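Local coordinates for protein esterase (Uncultured bacterium, PDB 5EGN) that hydrolyses carboxylic esters and degrades N-acyl homoserine lactones, the signals of bacterial quorum sensing, acting as an esterase and lactonase of the alpha/beta hydrolase fold, at residues G131-F134 with G140-G143; H178-A183 with G189-N194. The protein carries 2 engineered substitutions. One frame throughout, in Å; residues are numbered along the deposited sequence.

Contact 1: G131-F134 with G140-G143; sequences GAAF and GAFG
Ala141 directs its methyl group at the face of the Phe134 ring, making a CH-pi contact between the two helical segments. CB of Ala141 lies 4.0 Å from the ring centroid of Phe134 and only 10° off the ring normal, thus over the centre of the face. The same methyl also touches the preceding residue, with Ala141 CB 3.4 Å from Ala133 O, and it meets Ala133 CB at 3.7 Å. With CG anti to its carbonyl carbon (chi1 -86°), Phe134 extends its ring past Ala141 to Phe142. There CE1 of Phe134 approaches CD1 of Phe142 at 3.6 Å, and Phe142 lies at the edge of the Phe134 ring, near its plane. The two rings are almost perpendicular, planes at 87° and centroids 5.8 Å apart, yet the approach to Phe142 is oblique. A leucine in place of Phe134 would probably leave the Ala141 methyl without its flat aromatic seat and open a gap beside Phe142. No hydrogen bond spans the segments, which are joined by apolar contacts alone. Phe142 also stacks on Phe169, and Phe134 meets Phe180 on the side of its ring opposite Ala141. Helices 128-136 and 138-146, the two joined here, belong to the helical insertion between strands 110-116 and 206-211, where alpha/beta hydrolases commonly carry their cap.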
loop_
_atom_site.group_PDB
_atom_site.type_symbol
_atom_site.label_atom_id
_atom_site.label_comp_id
_atom_site.label_asym_id
_atom_site.label_seq_id
_atom_site.Cartn_x
_atom_site.Cartn_y
_atom_site.Cartn_z
ATOM N N GLY A 131 -0.700 18.541 24.374
ATOM C CA GLY A 131 -1.699 19.292 23.633
ATOM C C GLY A 131 -1.147 20.652 23.254
ATOM O O GLY A 131 -1.278 21.110 22.111
ATOM N N ALA A 132 -0.511 21.289 24.232
ATOM C CA ALA A 132 0.177 22.553 24.022
ATOM C C ALA A 132 1.294 22.397 22.996
ATOM O O ALA A 132 1.596 23.331 22.263
ATOM C CB ALA A 132 0.734 23.080 25.336
ATOM N N ALA A 133 1.907 21.218 22.951
ATOM C CA ALA A 133 2.945 20.945 21.961
ATOM C C ALA A 133 2.350 20.922 20.558
ATOM O O ALA A 133 2.977 21.380 19.600
ATOM C CB ALA A 133 3.649 19.631 22.264
ATOM N N PHE A 134 1.138 20.384 20.440
ATOM C CA PHE A 134 0.449 20.348 19.153
ATOM C C PHE A 134 -0.057 21.730 18.747
ATOM O O PHE A 134 -0.197 22.018 17.558
ATOM C CB PHE A 134 -0.716 19.355 19.187
ATOM C CG PHE A 134 -0.317 17.938 18.882
ATOM C CD1 PHE A 134 -0.048 17.547 17.581
ATOM C CD2 PHE A 134 -0.218 16.996 19.893
ATOM C CE1 PHE A 134 0.314 16.244 17.292
ATOM C CE2 PHE A 134 0.144 15.691 19.611
ATOM C CZ PHE A 134 0.411 15.316 18.310
ATOM N N GLY A 140 6.341 19.046 14.649
ATOM C CA GLY A 140 7.327 18.648 15.636
ATOM C C GLY A 140 6.727 17.760 16.710
ATOM O O GLY A 140 7.255 16.684 17.006
ATOM N N ALA A 141 5.617 18.211 17.289
ATOM C CA ALA A 141 4.905 17.433 18.296
ATOM C C ALA A 141 4.480 16.072 17.753
ATOM O O ALA A 141 4.626 15.056 18.437
ATOM C CB ALA A 141 3.692 18.199 18.801
ATOM N N PHE A 142 3.960 16.051 16.528
ATOM C CA PHE A 142 3.507 14.802 15.918
ATOM C C PHE A 142 4.674 13.840 15.711
ATOM O O PHE A 142 4.540 12.638 15.938
ATOM C CB PHE A 142 2.803 15.066 14.584
ATOM C CG PHE A 142 1.721 14.065 14.261
ATOM C CD1 PHE A 142 0.397 14.464 14.148
ATOM C CD2 PHE A 142 2.027 12.726 14.081
ATOM C CE1 PHE A 142 -0.596 13.543 13.854
ATOM C CE2 PHE A 142 1.040 11.806 13.788
ATOM C CZ PHE A 142 -0.272 12.213 13.676
ATOM N N GLY A 143 5.813 14.367 15.271
ATOM C CA GLY A 143 7.010 13.557 15.114
ATOM C C GLY A 143 7.429 12.946 16.439
ATOM O O GLY A 143 7.685 11.738 16.542
#

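Contact 2: H178-A183 with G189-N194; sequences HVFDAA and GVFAWN
Ala183 and Gly189 make the close part of this contact, where the chain leaves helix 177-185 on its way back to strand 206-211 of the alpha/beta hydrolase sheet. Ala183 O receives the CA-H of Gly189 over 3.3 Å, nearly straight with an angle at H of 169°. Having no CB, Gly189 can bring its backbone right up to this carbonyl. Both residues are buried, and beside them Val190 offers CG1 to the Ala183 methyl, although the 4.5 Å between Val190 CG1 and Ala183 CB is a light touch.

The remainder is looser. Phe180, its CG anti to the backbone N (chi1 178°), swings its ring forward to Phe191, and the two rings come closest at CE2 of Phe180 and CE2 of Phe191, 4.1 Å apart. That atom of Phe180 stands at the edge of the Phe191 ring, near its plane. One ordered water is placed to donate to Ala183 O at 3.1 Å and accepts a weak bond from Ala192 N. The turn itself is closed by Trp193 N donating to Gly189 O at 2.9 Å, while Phe191 is further fixed by backbone bonding to Gly123. Since no direct hydrogen bond crosses between 178-183 and 189-194, their cohesion probably depends on close shape fit at Gly189 and on the Ala183 carbonyl, which serves both polar links, the CH...O interaction and a tentative water link.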
loop_
_atom_site.group_PDB
_atom_site.type_symbol
_atom_site.label_atom_id
_atom_site.label_comp_id
_atom_site.label_asym_id
_atom_site.label_seq_id
_atom_site.Cartn_x
_atom_site.Cartn_y
_atom_site.Cartn_z
ATOM N N HIS A 178 -6.258 21.109 8.347
ATOM C CA HIS A 178 -7.603 21.453 8.791
ATOM C C HIS A 178 -8.379 20.222 9.247
ATOM O O HIS A 178 -9.296 20.327 10.056
ATOM C CB HIS A 178 -8.369 22.175 7.680
ATOM C CG HIS A 178 -8.935 21.261 6.637
ATOM N ND1 HIS A 178 -8.250 20.926 5.489
ATOM C CD2 HIS A 178 -10.129 20.627 6.562
ATOM C CE1 HIS A 178 -8.994 20.116 4.757
ATOM N NE2 HIS A 178 -10.138 19.918 5.385
ATOM N N VAL A 179 -8.014 19.057 8.721
ATOM C CA VAL A 179 -8.634 17.813 9.155
ATOM C C VAL A 179 -8.185 17.487 10.574
ATOM O O VAL A 179 -8.994 17.084 11.413
ATOM C CB VAL A 179 -8.296 16.646 8.213
ATOM C CG1 VAL A 179 -8.753 15.324 8.810
ATOM C CG2 VAL A 179 -8.950 16.865 6.865
ATOM N N PHE A 180 -6.897 17.675 10.844
ATOM C CA PHE A 180 -6.379 17.497 12.195
ATOM C C PHE A 180 -7.088 18.454 13.146
ATOM O O PHE A 180 -7.630 18.031 14.166
ATOM C CB PHE A 180 -4.865 17.721 12.243
ATOM C CG PHE A 180 -4.278 17.597 13.624
ATOM C CD1 PHE A 180 -3.998 18.725 14.379
ATOM C CD2 PHE A 180 -4.019 16.350 14.171
ATOM C CE1 PHE A 180 -3.462 18.611 15.647
ATOM C CE2 PHE A 180 -3.483 16.232 15.438
ATOM C CZ PHE A 180 -3.206 17.365 16.175
ATOM N N ASP A 181 -7.099 19.738 12.796
ATOM C CA ASP A 181 -7.734 20.754 13.633
ATOM C C ASP A 181 -9.210 20.450 13.905
ATOM O O ASP A 181 -9.676 20.558 15.042
ATOM C CB ASP A 181 -7.591 22.129 12.986
ATOM C CG ASP A 181 -6.154 22.617 12.968
ATOM O OD1 ASP A 181 -5.382 22.220 13.865
ATOM O OD2 ASP A 181 -5.799 23.398 12.061
ATOM N N ALA A 182 -9.936 20.060 12.862
ATOM C CA ALA A 182 -11.360 19.769 12.980
ATOM C C ALA A 182 -11.616 18.536 13.840
ATOM O O ALA A 182 -12.530 18.526 14.666
ATOM C CB ALA A 182 -11.976 19.587 11.606
ATOM N N ALA A 183 -10.811 17.497 13.640
ATOM C CA ALA A 183 -10.940 16.270 14.420
ATOM C C ALA A 183 -10.647 16.525 15.895
ATOM O O ALA A 183 -11.332 15.997 16.771
ATOM C CB ALA A 183 -10.014 15.193 13.874
ATOM N N GLY A 189 -14.340 13.784 18.590
ATOM C CA GLY A 189 -13.265 13.499 17.659
ATOM C C GLY A 189 -12.314 12.463 18.222
ATOM O O GLY A 189 -12.592 11.863 19.256
ATOM N N VAL A 190 -11.185 12.264 17.547
ATOM C CA VAL A 190 -10.242 11.207 17.912
ATOM C C VAL A 190 -9.736 11.340 19.353
ATOM O O VAL A 190 -9.478 10.337 20.020
ATOM C CB VAL A 190 -9.032 11.181 16.940
ATOM C CG1 VAL A 190 -8.274 12.503 16.972
ATOM C CG2 VAL A 190 -8.107 10.015 17.256
ATOM N N PHE A 191 -9.624 12.571 19.841
ATOM C CA PHE A 191 -9.089 12.808 21.177
ATOM C C PHE A 191 -10.175 12.853 22.249
ATOM O O PHE A 191 -9.938 12.471 23.395
ATOM C CB PHE A 191 -8.290 14.114 21.207
ATOM C CG PHE A 191 -6.977 14.041 20.482
ATOM C CD1 PHE A 191 -5.945 13.255 20.966
ATOM C CD2 PHE A 191 -6.766 14.775 19.326
ATOM C CE1 PHE A 191 -4.734 13.192 20.304
ATOM C CE2 PHE A 191 -5.555 14.714 18.662
ATOM C CZ PHE A 191 -4.540 13.923 19.152
ATOM N N ALA A 192 -11.362 13.317 21.877
ATOM C CA ALA A 192 -12.412 13.580 22.855
ATOM C C ALA A 192 -13.408 12.430 22.988
ATOM O O ALA A 192 -14.114 12.332 23.993
ATOM C CB ALA A 192 -13.143 14.863 22.497
ATOM N N TRP A 193 -13.463 11.571 21.975
ATOM C CA TRP A 193 -14.371 10.427 21.968
ATOM C C TRP A 193 -14.149 9.533 23.183
ATOM O O TRP A 193 -13.043 9.049 23.414
ATOM C CB TRP A 193 -14.193 9.622 20.682
ATOM C CG TRP A 193 -15.089 8.434 20.553
ATOM C CD1 TRP A 193 -16.411 8.438 20.213
ATOM C CD2 TRP A 193 -14.724 7.061 20.731
ATOM N NE1 TRP A 193 -16.893 7.151 20.181
ATOM C CE2 TRP A 193 -15.877 6.290 20.494
ATOM C CE3 TRP A 193 -13.534 6.412 21.073
ATOM C CZ2 TRP A 193 -15.874 4.899 20.589
ATOM C CZ3 TRP A 193 -13.534 5.035 21.167
ATOM C CH2 TRP A 193 -14.695 4.292 20.925
ATOM N N ASN A 194 -15.207 9.318 23.958
ATOM C CA ASN A 194 -15.097 8.593 25.217
ATOM C C ASN A 194 -16.325 7.729 25.494
ATOM O O ASN A 194 -17.426 8.244 25.683
ATOM C CB ASN A 194 -14.873 9.583 26.363
ATOM C CG ASN A 194 -14.427 8.911 27.646
ATOM O OD1 ASN A 194 -14.832 7.791 27.952
ATOM N ND2 ASN A 194 -13.588 9.600 28.409
HETATM O O HOH W 1 -11.161 15.225 19.784
#

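The two contacts follow one another along the chain, yet they join in space through aromatic side chains. Their centres are 14 Å apart, and Phe180 of contact 2 bridges them: its CZ lies 3.5 Å from Phe134 CD1, and its CE2 lies 4.3 Å from Phe142 CE1. The Phe134 and Phe180 rings meet with planes at about 30°, so a run of phenylalanines passes from Phe142 to Phe191. Contact 2 is the one nearer the probable active site, since Val190 packs on Ile94, a variable position of the presumed GxSxG nucleophile elbow, and on Met97, close to but not in contact with the motif's Gly91, Ser93 and Gly95.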